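Long-range contacts in hypoxanthine-guanine phosphoribosyltransferase (Leishmania tarentolae, PDB 1PZM), which probably converts hypoxanthine and guanine to IMP and GMP in purine salvage, with 5-phosphoribosyl pyrophosphate as the phosphoribosyl donor and magnesium as cofactor: residues 156-161 with 171-176; 130-135 with 160-165; 177-182 with 196-201. All coordinates share one frame; numbering follows the deposited sequence.

Interaction 1 of 3, residues 156-161 with 171-176; sequences DKPSGR and VITIPR. Unlike the reference sequence in segment 171-176: Arg176 (reference His). With 5GP (guanosine-5'-monophosphate), chain C.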
loop_
_atom_site.group_PDB
_atom_site.type_symbol
_atom_site.label_atom_id
_atom_site.label_comp_id
_atom_site.label_asym_id
_atom_site.label_seq_id
_atom_site.Cartn_x
_atom_site.Cartn_y
_atom_site.Cartn_z
ATOM N N ASP A 156 2.741 -1.366 18.755
ATOM C CA ASP A 156 1.866 -0.827 19.817
ATOM C C ASP A 156 2.748 -0.147 20.828
ATOM O O ASP A 156 3.695 -0.787 21.349
ATOM C CB ASP A 156 1.090 -1.996 20.471
ATOM C CG ASP A 156 -0.121 -1.525 21.240
ATOM O OD1 ASP A 156 -0.666 -2.316 22.053
ATOM O OD2 ASP A 156 -0.589 -0.367 21.060
ATOM N N LYS A 157 2.409 1.104 21.186
ATOM C CA LYS A 157 3.074 1.815 22.287
ATOM C C LYS A 157 2.112 2.019 23.456
ATOM O O LYS A 157 1.634 3.167 23.702
ATOM C CB LYS A 157 3.684 3.174 21.806
ATOM C CG LYS A 157 4.698 3.000 20.628
ATOM C CD LYS A 157 5.498 4.315 20.271
ATOM C CE LYS A 157 4.629 5.323 19.713
ATOM N NZ LYS A 157 5.339 6.450 18.883
ATOM N N PRO A 158 1.847 0.946 24.227
ATOM C CA PRO A 158 0.826 1.026 25.287
ATOM C C PRO A 158 1.185 2.001 26.417
ATOM O O PRO A 158 0.283 2.528 27.139
ATOM C CB PRO A 158 0.678 -0.439 25.776
ATOM C CG PRO A 158 1.999 -1.164 25.394
ATOM C CD PRO A 158 2.479 -0.393 24.163
ATOM N N SER A 159 2.466 2.312 26.570
ATOM C CA SER A 159 2.790 3.267 27.645
ATOM C C SER A 159 2.318 4.673 27.255
ATOM O O SER A 159 2.299 5.507 28.068
ATOM C CB SER A 159 4.276 3.287 28.026
ATOM O OG SER A 159 5.097 3.693 26.924
ATOM N N GLY A 160 1.952 4.880 25.991
ATOM C CA GLY A 160 1.424 6.147 25.523
ATOM C C GLY A 160 -0.083 6.406 25.676
ATOM O O GLY A 160 -0.537 7.501 25.312
ATOM N N ARG A 161 -0.842 5.440 26.208
ATOM C CA ARG A 161 -2.310 5.469 26.126
ATOM C C ARG A 161 -2.912 6.708 26.779
ATOM O O ARG A 161 -2.545 7.014 27.901
ATOM C CB ARG A 161 -2.929 4.207 26.767
ATOM C CG ARG A 161 -2.890 2.903 25.907
ATOM C CD ARG A 161 -3.476 3.114 24.443
ATOM N NE ARG A 161 -3.521 1.830 23.745
ATOM C CZ ARG A 161 -2.588 1.367 22.954
ATOM N NH1 ARG A 161 -1.551 2.116 22.634
ATOM N NH2 ARG A 161 -2.725 0.154 22.451
ATOM N N VAL A 171 1.219 -6.667 17.040
ATOM C CA VAL A 171 2.258 -7.592 16.570
ATOM C C VAL A 171 3.523 -7.417 17.370
ATOM O O VAL A 171 4.115 -8.374 17.855
ATOM C CB VAL A 171 2.535 -7.362 15.071
ATOM C CG1 VAL A 171 3.560 -8.367 14.588
ATOM C CG2 VAL A 171 1.253 -7.562 14.275
ATOM N N ILE A 172 3.943 -6.170 17.525
ATOM C CA ILE A 172 5.145 -5.895 18.317
ATOM C C ILE A 172 4.852 -4.796 19.314
ATOM O O ILE A 172 4.261 -3.785 18.923
ATOM C CB ILE A 172 6.286 -5.434 17.396
ATOM C CG1 ILE A 172 6.443 -6.412 16.220
ATOM C CG2 ILE A 172 7.584 -5.251 18.207
ATOM C CD1 ILE A 172 7.515 -5.963 15.192
ATOM N N THR A 173 5.262 -4.978 20.579
ATOM C CA THR A 173 5.015 -3.971 21.627
ATOM C C THR A 173 6.330 -3.268 21.899
ATOM O O THR A 173 7.321 -3.936 22.118
ATOM C CB THR A 173 4.482 -4.675 22.889
ATOM O OG1 THR A 173 3.175 -5.181 22.592
ATOM C CG2 THR A 173 4.227 -3.662 24.093
ATOM N N ILE A 174 6.362 -1.928 21.867
ATOM C CA ILE A 174 7.649 -1.220 21.989
ATOM C C ILE A 174 7.503 -0.063 22.929
ATOM O O ILE A 174 6.390 0.397 23.181
ATOM C CB ILE A 174 8.130 -0.614 20.642
ATOM C CG1 ILE A 174 7.115 0.439 20.161
ATOM C CG2 ILE A 174 8.385 -1.700 19.592
ATOM C CD1 ILE A 174 7.521 1.231 18.872
ATOM N N PRO A 175 8.615 0.432 23.455
ATOM C CA PRO A 175 8.524 1.594 24.351
ATOM C C PRO A 175 8.263 2.867 23.558
ATOM O O PRO A 175 8.160 2.860 22.311
ATOM C CB PRO A 175 9.864 1.594 25.117
ATOM C CG PRO A 175 10.796 0.771 24.303
ATOM C CD PRO A 175 9.999 -0.040 23.261
ATOM N N ARG A 176 8.024 3.953 24.272
ATOM C CA ARG A 176 7.802 5.209 23.586
ATOM C C ARG A 176 9.070 5.614 22.830
ATOM O O ARG A 176 10.218 5.459 23.306
ATOM C CB ARG A 176 7.266 6.255 24.534
ATOM C CG ARG A 176 5.760 6.062 24.713
ATOM C CD ARG A 176 4.994 7.307 25.083
ATOM N NE ARG A 176 4.547 8.042 23.893
ATOM C CZ ARG A 176 4.300 9.356 23.888
ATOM N NH1 ARG A 176 4.452 10.058 25.005
ATOM N NH2 ARG A 176 3.889 9.974 22.780
HETATM P P 5GP C . -2.415 8.249 18.384
HETATM O O1P 5GP C . -2.409 6.820 18.805
HETATM O O2P 5GP C . -1.978 9.168 19.468
HETATM O O3P 5GP C . -3.835 8.565 18.094
HETATM O "O5'" 5GP C . -1.507 8.407 17.070
HETATM C "C5'" 5GP C . -1.412 9.632 16.331
HETATM C "C4'" 5GP C . -0.797 9.432 14.913
HETATM O "O4'" 5GP C . 0.637 9.380 14.909
HETATM C "C3'" 5GP C . -1.245 8.169 14.183
HETATM O "O3'" 5GP C . -1.451 8.413 12.789
HETATM C "C2'" 5GP C . -0.054 7.248 14.397
HETATM O "O2'" 5GP C . -0.045 6.234 13.433
HETATM C "C1'" 5GP C . 1.164 8.185 14.361
HETATM N N9 5GP C . 2.282 7.727 15.239
HETATM C C8 5GP C . 2.357 7.625 16.642
HETATM N N7 5GP C . 3.661 7.257 17.013
HETATM C C5 5GP C . 4.396 7.407 15.857
HETATM C C6 5GP C . 5.750 7.178 15.584
HETATM O O6 5GP C . 6.530 6.734 16.483
HETATM N N1 5GP C . 6.239 7.409 14.299
HETATM C C2 5GP C . 5.380 7.884 13.306
HETATM N N2 5GP C . 5.817 8.146 12.076
HETATM N N3 5GP C . 4.055 8.090 13.570
HETATM C C4 5GP C . 3.580 7.853 14.848
HETATM O O HOH W 1 0.895 -4.190 23.461
HETATM O O HOH W 2 5.171 7.985 21.056
#
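Lys157 sets its CG opposite the carbonyl carbon (chi1 -57°) and thereby lays it against Ile174. Lys157 CG and Ile174 CG1 meet at 3.6 Å, and Ile174 CD1 also reaches Lys157 CD. A bend at chi3 (-68°) then turns the ammonium end of the lysine to the guanine of GMP. There Lys157 NZ donates to N7 of GMP at 2.6 Å and also to its O6, two acceptors on one edge of the purine. Lys157 NZ also donates to Ala177 O and to water 2, which accepts a weak bond from Arg176 NE. The aliphatic part thus lies against Ile174 while the charged end meets the base.

The backbones hold this geometry through one parallel bridge between Asp156 and Thr173. Asp156 N donates to Ile172 O at 2.9 Å, and Asp156 O accepts from Ile174 N at 2.9 Å; both bonds are close to linear. Beside the bridge, Thr173 CG2 touches the ring of Pro158 at CG, 3.6 Å away, and water 1 joins Asp156 OD1 to Thr173 OG1. The other carboxylate oxygen, Asp156 OD2, offers its syn lone pair to Arg161 NH2 at 2.6 Å, in the guanidinium plane, which ties the residue that ends the strand to the one just after the 3-10 turn 158-160. Arg176 runs past this turn: its CG lies 3.3 Å from Ser159 OG and its CD packs on Gly160 CA, while its NH2 forms a salt bridge with Asp129, a GMP-binding residue.

Strand 148-156 thus ends beside strand 169-173 in the parallel sheet; strand 127-128 flanks Asp156, Lys157 and Ile174, and helix 30-48 packs on Val171.

Interaction 2 of 3, residues 130-135 with 160-165; sequences SAITLQ and GRKVDV. With 5GP (guanosine-5'-monophosphate), chain C.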
loop_
_atom_site.group_PDB
_atom_site.type_symbol
_atom_site.label_atom_id
_atom_site.label_comp_id
_atom_site.label_asym_id
_atom_site.label_seq_id
_atom_site.Cartn_x
_atom_site.Cartn_y
_atom_site.Cartn_z
ATOM N N SER A 130 -1.410 7.200 21.607
ATOM C CA SER A 130 -2.438 7.537 22.604
ATOM C C SER A 130 -3.693 6.703 22.379
ATOM O O SER A 130 -4.506 6.573 23.288
ATOM C CB SER A 130 -2.840 9.028 22.505
ATOM O OG SER A 130 -3.504 9.251 21.238
ATOM N N ALA A 131 -3.858 6.203 21.157
ATOM C CA ALA A 131 -5.065 5.467 20.739
ATOM C C ALA A 131 -6.303 6.371 20.486
ATOM O O ALA A 131 -7.394 5.868 20.194
ATOM C CB ALA A 131 -5.416 4.317 21.776
ATOM N N ILE A 132 -6.152 7.693 20.563
ATOM C CA ILE A 132 -7.296 8.540 20.262
ATOM C C ILE A 132 -7.754 8.296 18.816
ATOM O O ILE A 132 -8.945 8.129 18.544
ATOM C CB ILE A 132 -6.956 10.022 20.596
ATOM C CG1 ILE A 132 -6.841 10.155 22.128
ATOM C CG2 ILE A 132 -8.018 11.056 20.028
ATOM C CD1 ILE A 132 -6.187 11.391 22.593
ATOM N N THR A 133 -6.805 8.198 17.899
ATOM C CA THR A 133 -7.126 7.981 16.495
ATOM C C THR A 133 -7.888 6.663 16.261
ATOM O O THR A 133 -8.943 6.623 15.615
ATOM C CB THR A 133 -5.789 7.936 15.702
ATOM O OG1 THR A 133 -5.117 9.197 15.874
ATOM C CG2 THR A 133 -6.040 7.787 14.195
ATOM N N LEU A 134 -7.325 5.587 16.777
ATOM C CA LEU A 134 -7.921 4.277 16.645
ATOM C C LEU A 134 -9.297 4.262 17.277
ATOM O O LEU A 134 -10.214 3.688 16.689
ATOM C CB LEU A 134 -7.047 3.229 17.309
ATOM C CG LEU A 134 -7.515 1.766 17.170
ATOM C CD1 LEU A 134 -7.751 1.315 15.641
ATOM C CD2 LEU A 134 -6.506 0.881 17.814
ATOM N N GLN A 135 -9.448 4.880 18.458
ATOM C CA GLN A 135 -10.729 4.855 19.152
ATOM C C GLN A 135 -11.810 5.456 18.254
ATOM O O GLN A 135 -12.927 4.927 18.153
ATOM C CB GLN A 135 -10.663 5.610 20.495
ATOM C CG GLN A 135 -12.025 5.719 21.256
ATOM C CD GLN A 135 -11.941 6.531 22.534
ATOM O OE1 GLN A 135 -12.268 6.029 23.629
ATOM N NE2 GLN A 135 -11.513 7.778 22.415
ATOM N N GLY A 160 1.952 4.880 25.991
ATOM C CA GLY A 160 1.424 6.147 25.523
ATOM C C GLY A 160 -0.083 6.406 25.676
ATOM O O GLY A 160 -0.537 7.501 25.312
ATOM N N ARG A 161 -0.842 5.440 26.208
ATOM C CA ARG A 161 -2.310 5.469 26.126
ATOM C C ARG A 161 -2.912 6.708 26.779
ATOM O O ARG A 161 -2.545 7.014 27.901
ATOM C CB ARG A 161 -2.929 4.207 26.767
ATOM C CG ARG A 161 -2.890 2.903 25.907
ATOM C CD ARG A 161 -3.476 3.114 24.443
ATOM N NE ARG A 161 -3.521 1.830 23.745
ATOM C CZ ARG A 161 -2.588 1.367 22.954
ATOM N NH1 ARG A 161 -1.551 2.116 22.634
ATOM N NH2 ARG A 161 -2.725 0.154 22.451
ATOM N N LYS A 162 -3.847 7.379 26.102
ATOM C CA LYS A 162 -4.681 8.417 26.744
ATOM C C LYS A 162 -6.134 7.985 26.803
ATOM O O LYS A 162 -6.920 8.576 27.508
ATOM C CB LYS A 162 -4.603 9.749 26.011
ATOM C CG LYS A 162 -3.316 10.529 26.196
ATOM C CD LYS A 162 -3.396 11.886 25.480
ATOM C CE LYS A 162 -2.011 12.356 25.080
ATOM N NZ LYS A 162 -2.033 13.297 23.929
ATOM N N VAL A 163 -6.486 6.951 26.044
ATOM C CA VAL A 163 -7.803 6.318 26.188
ATOM C C VAL A 163 -7.654 4.782 26.180
ATOM O O VAL A 163 -6.566 4.273 25.897
ATOM C CB VAL A 163 -8.800 6.787 25.108
ATOM C CG1 VAL A 163 -9.143 8.261 25.297
ATOM C CG2 VAL A 163 -8.249 6.477 23.643
ATOM N N ASP A 164 -8.747 4.078 26.443
ATOM C CA ASP A 164 -8.736 2.640 26.636
ATOM C C ASP A 164 -9.359 1.907 25.451
ATOM O O ASP A 164 -10.577 2.029 25.216
ATOM C CB ASP A 164 -9.487 2.312 27.920
ATOM C CG ASP A 164 -8.554 2.108 29.074
ATOM O OD1 ASP A 164 -7.517 1.431 28.844
ATOM O OD2 ASP A 164 -8.773 2.572 30.218
ATOM N N VAL A 165 -8.529 1.230 24.659
ATOM C CA VAL A 165 -9.037 0.483 23.497
ATOM C C VAL A 165 -8.568 -0.967 23.419
ATOM O O VAL A 165 -7.417 -1.319 23.810
ATOM C CB VAL A 165 -8.739 1.140 22.066
ATOM C CG1 VAL A 165 -9.217 2.574 21.986
ATOM C CG2 VAL A 165 -7.259 0.995 21.650
HETATM P P 5GP C . -2.415 8.249 18.384
HETATM O O1P 5GP C . -2.409 6.820 18.805
HETATM O O2P 5GP C . -1.978 9.168 19.468
HETATM O O3P 5GP C . -3.835 8.565 18.094
HETATM O "O5'" 5GP C . -1.507 8.407 17.070
HETATM C "C5'" 5GP C . -1.412 9.632 16.331
HETATM C "C4'" 5GP C . -0.797 9.432 14.913
HETATM O "O4'" 5GP C . 0.637 9.380 14.909
HETATM C "C3'" 5GP C . -1.245 8.169 14.183
HETATM O "O3'" 5GP C . -1.451 8.413 12.789
HETATM C "C2'" 5GP C . -0.054 7.248 14.397
HETATM O "O2'" 5GP C . -0.045 6.234 13.433
HETATM C "C1'" 5GP C . 1.164 8.185 14.361
HETATM N N9 5GP C . 2.282 7.727 15.239
HETATM C C8 5GP C . 2.357 7.625 16.642
HETATM N N7 5GP C . 3.661 7.257 17.013
HETATM C C5 5GP C . 4.396 7.407 15.857
HETATM C C6 5GP C . 5.750 7.178 15.584
HETATM O O6 5GP C . 6.530 6.734 16.483
HETATM N N1 5GP C . 6.239 7.409 14.299
HETATM C C2 5GP C . 5.380 7.884 13.306
HETATM N N2 5GP C . 5.817 8.146 12.076
HETATM N N3 5GP C . 4.055 8.090 13.570
HETATM C C4 5GP C . 3.580 7.853 14.848
#
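Ala131 CB packs against Arg161 CD at 3.5 Å and also meets Val165 CG2, while Val163 CG2 lies against Ala131 O. Beside this patch Leu134 CD2 touches Val165 CG2, and the side chain of Gln135 crosses that of Val163 at about a right angle, its NE2 3.7 Å from Val163 CG2. CG anti to the backbone N (chi1 176°) sends the extended Gln135 chain across that valine, and its OE1 is bound by Arg139.

One carbonyl joins the backbones. Ser130 O accepts from Lys162 N at 3.0 Å, in the carbonyl plane and on a lone pair, and weakly from Val163 N at 3.4 Å. Ser130 OG accepts from Ile132 N at 3.1 Å, closing an ST turn that shapes the bend whose amides face the phosphate, and Ala131 occupies the N-cap position of helix 132-142. Ala131 N donates to O1P of GMP at 2.8 Å, Ser130 N to O2P, and Thr133 through both N and OG1 to O3P.

Backbone amides and the Thr133 hydroxyl gathered round a phosphate at a helix N terminus form the 5'-phosphate loop of the PRPP-binding motif in type I phosphoribosyltransferases, here backed by segment 160-165.

Interaction 3 of 3, residues 177-182 with 196-201; sequences AFVIGY and ICVLKK. With 5GP (guanosine-5'-monophosphate), chain C.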
loop_
_atom_site.group_PDB
_atom_site.type_symbol
_atom_site.label_atom_id
_atom_site.label_comp_id
_atom_site.label_asym_id
_atom_site.label_seq_id
_atom_site.Cartn_x
_atom_site.Cartn_y
_atom_site.Cartn_z
ATOM N N ALA A 177 8.869 6.007 21.606
ATOM C CA ALA A 177 9.969 6.488 20.837
ATOM C C ALA A 177 9.366 6.890 19.502
ATOM O O ALA A 177 8.350 6.340 19.056
ATOM C CB ALA A 177 11.004 5.377 20.655
ATOM N N PHE A 178 9.960 7.844 18.832
ATOM C CA PHE A 178 9.363 8.167 17.554
ATOM C C PHE A 178 9.997 7.298 16.461
ATOM O O PHE A 178 11.200 7.346 16.255
ATOM C CB PHE A 178 9.492 9.637 17.270
ATOM C CG PHE A 178 8.717 10.067 16.066
ATOM C CD1 PHE A 178 9.264 9.949 14.795
ATOM C CD2 PHE A 178 7.439 10.555 16.200
ATOM C CE1 PHE A 178 8.549 10.367 13.677
ATOM C CE2 PHE A 178 6.722 10.966 15.103
ATOM C CZ PHE A 178 7.282 10.862 13.828
ATOM N N VAL A 179 9.205 6.475 15.781
ATOM C CA VAL A 179 9.801 5.663 14.744
ATOM C C VAL A 179 9.473 6.114 13.315
ATOM O O VAL A 179 8.458 6.809 13.116
ATOM C CB VAL A 179 9.509 4.183 14.918
ATOM C CG1 VAL A 179 9.867 3.683 16.422
ATOM C CG2 VAL A 179 8.100 3.848 14.469
ATOM N N ILE A 180 10.338 5.697 12.359
ATOM C CA ILE A 180 10.187 5.981 10.935
ATOM C C ILE A 180 10.468 4.651 10.208
ATOM O O ILE A 180 10.969 3.697 10.833
ATOM C CB ILE A 180 11.202 7.081 10.481
ATOM C CG1 ILE A 180 12.646 6.550 10.708
ATOM C CG2 ILE A 180 10.935 8.445 11.246
ATOM C CD1 ILE A 180 13.749 7.342 10.061
ATOM N N GLY A 181 10.135 4.596 8.912
ATOM C CA GLY A 181 10.433 3.417 8.105
ATOM C C GLY A 181 9.252 2.484 7.949
ATOM O O GLY A 181 8.314 2.617 8.692
ATOM N N TYR A 182 9.260 1.577 6.962
ATOM C CA TYR A 182 8.165 0.583 6.866
ATOM C C TYR A 182 6.742 1.269 6.811
ATOM O O TYR A 182 5.730 0.816 7.431
ATOM C CB TYR A 182 8.328 -0.504 7.941
ATOM C CG TYR A 182 7.591 -1.784 7.604
ATOM C CD1 TYR A 182 8.156 -2.719 6.723
ATOM C CD2 TYR A 182 6.314 -2.028 8.123
ATOM C CE1 TYR A 182 7.457 -3.850 6.345
ATOM C CE2 TYR A 182 5.603 -3.166 7.765
ATOM C CZ TYR A 182 6.198 -4.083 6.887
ATOM O OH TYR A 182 5.523 -5.248 6.539
ATOM N N ILE A 196 12.481 -0.638 10.471
ATOM C CA ILE A 196 11.880 0.345 11.317
ATOM C C ILE A 196 12.987 0.922 12.197
ATOM O O ILE A 196 13.702 0.164 12.906
ATOM C CB ILE A 196 10.784 -0.288 12.164
ATOM C CG1 ILE A 196 9.603 -0.719 11.270
ATOM C CG2 ILE A 196 10.324 0.739 13.298
ATOM C CD1 ILE A 196 8.639 -1.668 11.988
ATOM N N CYS A 197 13.119 2.251 12.166
ATOM C CA CYS A 197 14.209 2.906 12.879
ATOM C C CYS A 197 13.719 3.937 13.893
ATOM O O CYS A 197 12.623 4.464 13.753
ATOM C CB CYS A 197 15.164 3.572 11.907
ATOM S SG CYS A 197 15.852 2.459 10.631
ATOM N N VAL A 198 14.524 4.209 14.913
ATOM C CA VAL A 198 14.228 5.306 15.827
ATOM C C VAL A 198 14.936 6.540 15.301
ATOM O O VAL A 198 16.138 6.508 15.073
ATOM C CB VAL A 198 14.696 4.982 17.256
ATOM C CG1 VAL A 198 14.331 6.147 18.225
ATOM C CG2 VAL A 198 14.053 3.734 17.692
ATOM N N LEU A 199 14.174 7.613 15.081
ATOM C CA LEU A 199 14.660 8.825 14.388
ATOM C C LEU A 199 15.748 9.547 15.220
ATOM O O LEU A 199 15.557 9.788 16.438
ATOM C CB LEU A 199 13.472 9.767 14.086
ATOM C CG LEU A 199 13.805 11.089 13.384
ATOM C CD1 LEU A 199 14.216 10.910 11.901
ATOM C CD2 LEU A 199 12.656 12.064 13.493
ATOM N N LYS A 200 16.878 9.889 14.573
ATOM C CA LYS A 200 17.959 10.656 15.243
ATOM C C LYS A 200 17.426 11.959 15.903
ATOM O O LYS A 200 16.838 12.805 15.202
ATOM C CB LYS A 200 19.095 11.007 14.258
ATOM C CG LYS A 200 20.329 10.106 14.290
ATOM C CD LYS A 200 21.320 10.541 13.207
ATOM C CE LYS A 200 22.328 9.458 12.802
ATOM N NZ LYS A 200 23.226 9.941 11.675
ATOM N N LYS A 201 17.650 12.101 17.222
ATOM C CA LYS A 201 17.241 13.251 18.065
ATOM C C LYS A 201 16.917 14.667 17.498
ATOM O O LYS A 201 16.343 15.491 18.226
HETATM P P 5GP C . -2.415 8.249 18.384
HETATM O O1P 5GP C . -2.409 6.820 18.805
HETATM O O2P 5GP C . -1.978 9.168 19.468
HETATM O O3P 5GP C . -3.835 8.565 18.094
HETATM O "O5'" 5GP C . -1.507 8.407 17.070
HETATM C "C5'" 5GP C . -1.412 9.632 16.331
HETATM C "C4'" 5GP C . -0.797 9.432 14.913
HETATM O "O4'" 5GP C . 0.637 9.380 14.909
HETATM C "C3'" 5GP C . -1.245 8.169 14.183
HETATM O "O3'" 5GP C . -1.451 8.413 12.789
HETATM C "C2'" 5GP C . -0.054 7.248 14.397
HETATM O "O2'" 5GP C . -0.045 6.234 13.433
HETATM C "C1'" 5GP C . 1.164 8.185 14.361
HETATM N N9 5GP C . 2.282 7.727 15.239
HETATM C C8 5GP C . 2.357 7.625 16.642
HETATM N N7 5GP C . 3.661 7.257 17.013
HETATM C C5 5GP C . 4.396 7.407 15.857
HETATM C C6 5GP C . 5.750 7.178 15.584
HETATM O O6 5GP C . 6.530 6.734 16.483
HETATM N N1 5GP C . 6.239 7.409 14.299
HETATM C C2 5GP C . 5.380 7.884 13.306
HETATM N N2 5GP C . 5.817 8.146 12.076
HETATM N N3 5GP C . 4.055 8.090 13.570
HETATM C C4 5GP C . 3.580 7.853 14.848
#
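Ile180 and Leu199 pack across two neighbouring strands. The CB of Ile180 stands on the same side of the sheet as that of Cys197. The first branch, CG1, lies between backbone N and carbonyl carbon (chi1 62°), which places it 3.7 Å from Cys197 O and near Cys197 CB. The second branch, CG2, meets Leu199 CB at 4.0 Å, and the tip CD1 touches Leu199 CD1. The two side chains cross at about a right angle. Phe186 packs against both, and Met22 also touches Ile180.

The backbones supply the register. Ile180 and Cys197 form an antiparallel hydrogen-bonded pair, with Ile180 N donating to Cys197 O at 2.9 Å and Cys197 N returning the bond to Ile180 O. Leu199 N adds a third bond, to Phe178 O at 3.2 Å. Val179 and Val198 are the adjoining non-hydrogen-bonded pair. These strands and 23-28 make a small antiparallel sheet, with 196-199 in the middle; in type I phosphoribosyltransferases such an element is the hood, which covers the base.

The evidence for that role lies on strand 179-180 and the residue before it. Val179 N donates to O6 of GMP at 2.8 Å, and Val179 O accepts from N1 of GMP at 2.6 Å and weakly from its N2. Phe178 places its ring on the guanine, with N1 of GMP 3.5 Å above the ring plane and over its centre; Leu199 CD2 approaches Phe178 obliquely. On the other side of the sheet from Ile180, Val179 CB packs on Ile196 CG2. Farther along, Ile196 CG1 touches Tyr182 CB at 3.6 Å. The hydroxyl of Tyr182 is bound by Asp74, and its side chain also packs on Arg77 of the second subunit.

Overall arrangement
From the N terminus, strand 23-28 first supplies an outer strand of the small sheet to which interaction 3 belongs. Segment 130-135 then opens interaction 2, which closes on 160-165 and ties the start of helix 132-142 to the loop after strand 148-156. Interaction 1 crosses it: 156-161 begins before that loop closes, shares Gly160 and Arg161 with it, and pairs later with 171-176, tying the end of strand 148-156 to strand 169-173. Interaction 3 follows in series, from 177-182 to 196-201, joined to interaction 1 by Lys157 NZ on Ala177 O and by Ile174 against Val179. Interactions 2 and 3, centres about 20 Å apart, do not touch; GMP spans them, phosphate at one and base at the other.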